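Local coordinates for uncharacterized protein YhfS (Escherichia coli, PDB 4J8L) that is of unknown function but carries covalently attached pyridoxal 5'-phosphate, consistent with an enzyme related to the aminotransferases, at residues 143-146 and 150-153. Residues are numbered along the deposited sequence; the frame is centred on the assembly and turned at random.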
ATOM      1  N   THR A 143       0.693  -6.452   0.237  1.00 17.67           N
ATOM      2  CA  THR A 143       1.556  -6.544   1.411  1.00 16.77           C
ATOM      3  C   THR A 143       1.188  -7.761   2.256  1.00 17.64           C
ATOM      4  O   THR A 143       0.110  -8.331   2.107  1.00 18.90           O
ATOM      5  CB  THR A 143       1.487  -5.290   2.295  1.00 18.45           C
ATOM      6  OG1 THR A 143       0.124  -5.022   2.652  1.00 18.04           O
ATOM      7  CG2 THR A 143       2.080  -4.095   1.559  1.00 17.23           C
ATOM      8  N   ARG A 144       2.096  -8.132   3.148  1.00 18.24           N
ATOM      9  CA  ARG A 144       1.923  -9.310   3.993  1.00 19.08           C
ATOM     10  C   ARG A 144       0.971  -9.086   5.167  1.00 21.18           C
ATOM     11  O   ARG A 144       1.130  -8.145   5.947  1.00 21.98           O
ATOM     12  CB  ARG A 144       3.282  -9.773   4.520  1.00 20.33           C
ATOM     13  CG  ARG A 144       4.320 -10.069   3.439  1.00 23.14           C
ATOM     14  CD  ARG A 144       3.791 -11.065   2.418  1.00 20.62           C
ATOM     15  NE  ARG A 144       4.836 -11.541   1.509  1.00 24.59           N
ATOM     16  CZ  ARG A 144       4.612 -12.277   0.423  1.00 26.13           C
ATOM     17  NH1 ARG A 144       3.373 -12.608   0.083  1.00 21.17           N
ATOM     18  NH2 ARG A 144       5.628 -12.677  -0.329  1.00 27.55           N
ATOM     19  N   GLN A 145       0.009  -9.992   5.319  1.00 19.95           N
ATOM     20  CA  GLN A 145      -0.979  -9.899   6.390  1.00 21.53           C
ATOM     21  C   GLN A 145      -0.525 -10.606   7.658  1.00 29.11           C
ATOM     22  O   GLN A 145      -1.048 -10.352   8.746  1.00 26.52           O
ATOM     23  CB  GLN A 145      -2.296 -10.512   5.922  1.00 21.62           C
ATOM     24  CG  GLN A 145      -2.931  -9.746   4.771  1.00 18.25           C
ATOM     25  CD  GLN A 145      -3.916 -10.599   4.010  1.00 21.56           C
ATOM     26  OE1 GLN A 145      -3.563 -11.211   3.002  1.00 22.92           O
ATOM     27  NE2 GLN A 145      -5.158 -10.661   4.496  1.00 21.81           N
ATOM     28  N   GLN A 146       0.444 -11.501   7.511  1.00 26.47           N
ATOM     29  CA  GLN A 146       0.988 -12.236   8.640  1.00 27.43           C
ATOM     30  C   GLN A 146       2.381 -12.698   8.238  1.00 30.26           C
ATOM     31  O   GLN A 146       2.657 -12.836   7.042  1.00 28.82           O
ATOM     32  CB  GLN A 146       0.078 -13.415   8.983  1.00 29.68           C
ATOM     33  CG  GLN A 146      -0.118 -14.386   7.852  1.00 27.88           C
ATOM     34  CD  GLN A 146      -1.240 -15.362   8.117  1.00 34.38           C
ATOM     35  OE1 GLN A 146      -1.855 -15.344   9.184  1.00 37.85           O
ATOM     36  NE2 GLN A 146      -1.519 -16.220   7.143  1.00 34.50           N
ATOM     37  N   SER A 150       4.019 -15.935   2.139  1.00 25.98           N
ATOM     38  CA  SER A 150       5.162 -15.972   1.237  1.00 24.88           C
ATOM     39  C   SER A 150       4.731 -16.070  -0.212  1.00 27.41           C
ATOM     40  O   SER A 150       5.565 -16.218  -1.097  1.00 27.41           O
ATOM     41  CB  SER A 150       6.047 -17.176   1.565  1.00 26.58           C
ATOM     42  OG  SER A 150       5.343 -18.390   1.353  1.00 31.71           O
ATOM     43  N   TYR A 151       3.432 -15.992  -0.460  1.00 26.99           N
ATOM     44  CA  TYR A 151       2.951 -16.176  -1.820  1.00 25.69           C
ATOM     45  C   TYR A 151       3.428 -15.100  -2.789  1.00 26.79           C
ATOM     46  O   TYR A 151       3.660 -13.952  -2.401  1.00 23.95           O
ATOM     47  CB  TYR A 151       1.432 -16.336  -1.861  1.00 24.33           C
ATOM     48  CG  TYR A 151       0.591 -15.148  -1.415  1.00 23.94           C
ATOM     49  CD1 TYR A 151      -0.016 -15.138  -0.167  1.00 22.96           C
ATOM     50  CD2 TYR A 151       0.352 -14.074  -2.264  1.00 22.69           C
ATOM     51  CE1 TYR A 151      -0.817 -14.091   0.233  1.00 22.49           C
ATOM     52  CE2 TYR A 151      -0.449 -13.011  -1.869  1.00 22.33           C
ATOM     53  CZ  TYR A 151      -1.032 -13.030  -0.619  1.00 21.83           C
ATOM     54  OH  TYR A 151      -1.838 -11.988  -0.214  1.00 21.43           O
ATOM     55  N   VAL A 152       3.596 -15.501  -4.045  1.00 26.13           N
ATOM     56  CA  VAL A 152       3.953 -14.582  -5.119  1.00 22.79           C
ATOM     57  C   VAL A 152       2.670 -14.034  -5.720  1.00 22.92           C
ATOM     58  O   VAL A 152       1.834 -14.802  -6.201  1.00 24.76           O
ATOM     59  CB  VAL A 152       4.762 -15.305  -6.212  1.00 25.54           C
ATOM     60  CG1 VAL A 152       5.019 -14.370  -7.390  1.00 27.61           C
ATOM     61  CG2 VAL A 152       6.067 -15.833  -5.636  1.00 29.72           C
ATOM     62  N   LEU A 153       2.509 -12.712  -5.673  1.00 22.03           N
ATOM     63  CA  LEU A 153       1.289 -12.061  -6.143  1.00 22.13           C
ATOM     64  C   LEU A 153       0.874 -12.533  -7.535  1.00 23.50           C
ATOM     65  O   LEU A 153      -0.272 -12.949  -7.741  1.00 22.94           O
ATOM     66  CB  LEU A 153       1.457 -10.540  -6.138  1.00 20.45           C
ATOM     67  CG  LEU A 153       0.226  -9.724  -6.550  1.00 19.75           C
ATOM     68  CD1 LEU A 153      -0.968 -10.059  -5.661  1.00 22.24           C
ATOM     69  CD2 LEU A 153       0.514  -8.232  -6.505  1.00 22.57           C
TER
HETATM   70  O   HOH W   1      -4.520 -11.586   0.498  1.00 20.73           O
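The guanidinium of R144 has the backbone of S150 over one face, where S150 CA stands 3.6 Å above its plane and displaced toward the rim, while the carbonyl of Y151 meets its edge. On the Y151 ring, one face receives R144 NH1, placed over the ring centre 4.0 Å above the plane. At 5.4 Å from R144 CZ to the ring centroid, any cation-pi attraction is weak at most. The firm link is the end-on fork in which both terminal nitrogens donate to one oxygen. R144 NH1 reaches Y151 O at 2.8 Å, in the carbonyl plane and on a lone pair, with an N-H...O angle of 155°. R144 NH2 lies 3.1 Å from Y151 O and approaches from above the carbonyl plane, with a more bent N-H...O angle of 138°. The bend at chi2 followed by an extended outer chain carries the group across to this oxygen. A leucine here, with no nitrogens to donate, would probably leave the Y151 carbonyl without these two donors and the Y151 ring without its neighbouring charge.

A second link passes through water 1, which donates to Q145 OE1 at 2.7 Å and to Y151 OH at 2.8 Å. It bridges two oxygens that are 3.7 Å apart, Q145 OE1 and Y151 OH, with the amide and ring planes nearly perpendicular (87°). Q145 NE2 bonds to P99 O, and Y151 OH to Q141 O; the Y151 ring also stacks edge-to-face with H96 of strand 92-96.

The contact joins two parts of one loop, between strand 137-141 of the mixed seven-stranded sheet and helix 153-162, N-capped by V152, in a region assigned to the aminotransferase class I and II family. Beside it, R144 NE bonds to F4 O, and the R144 side chain touches N275 of strand 268-275, in the four-stranded antiparallel sheet.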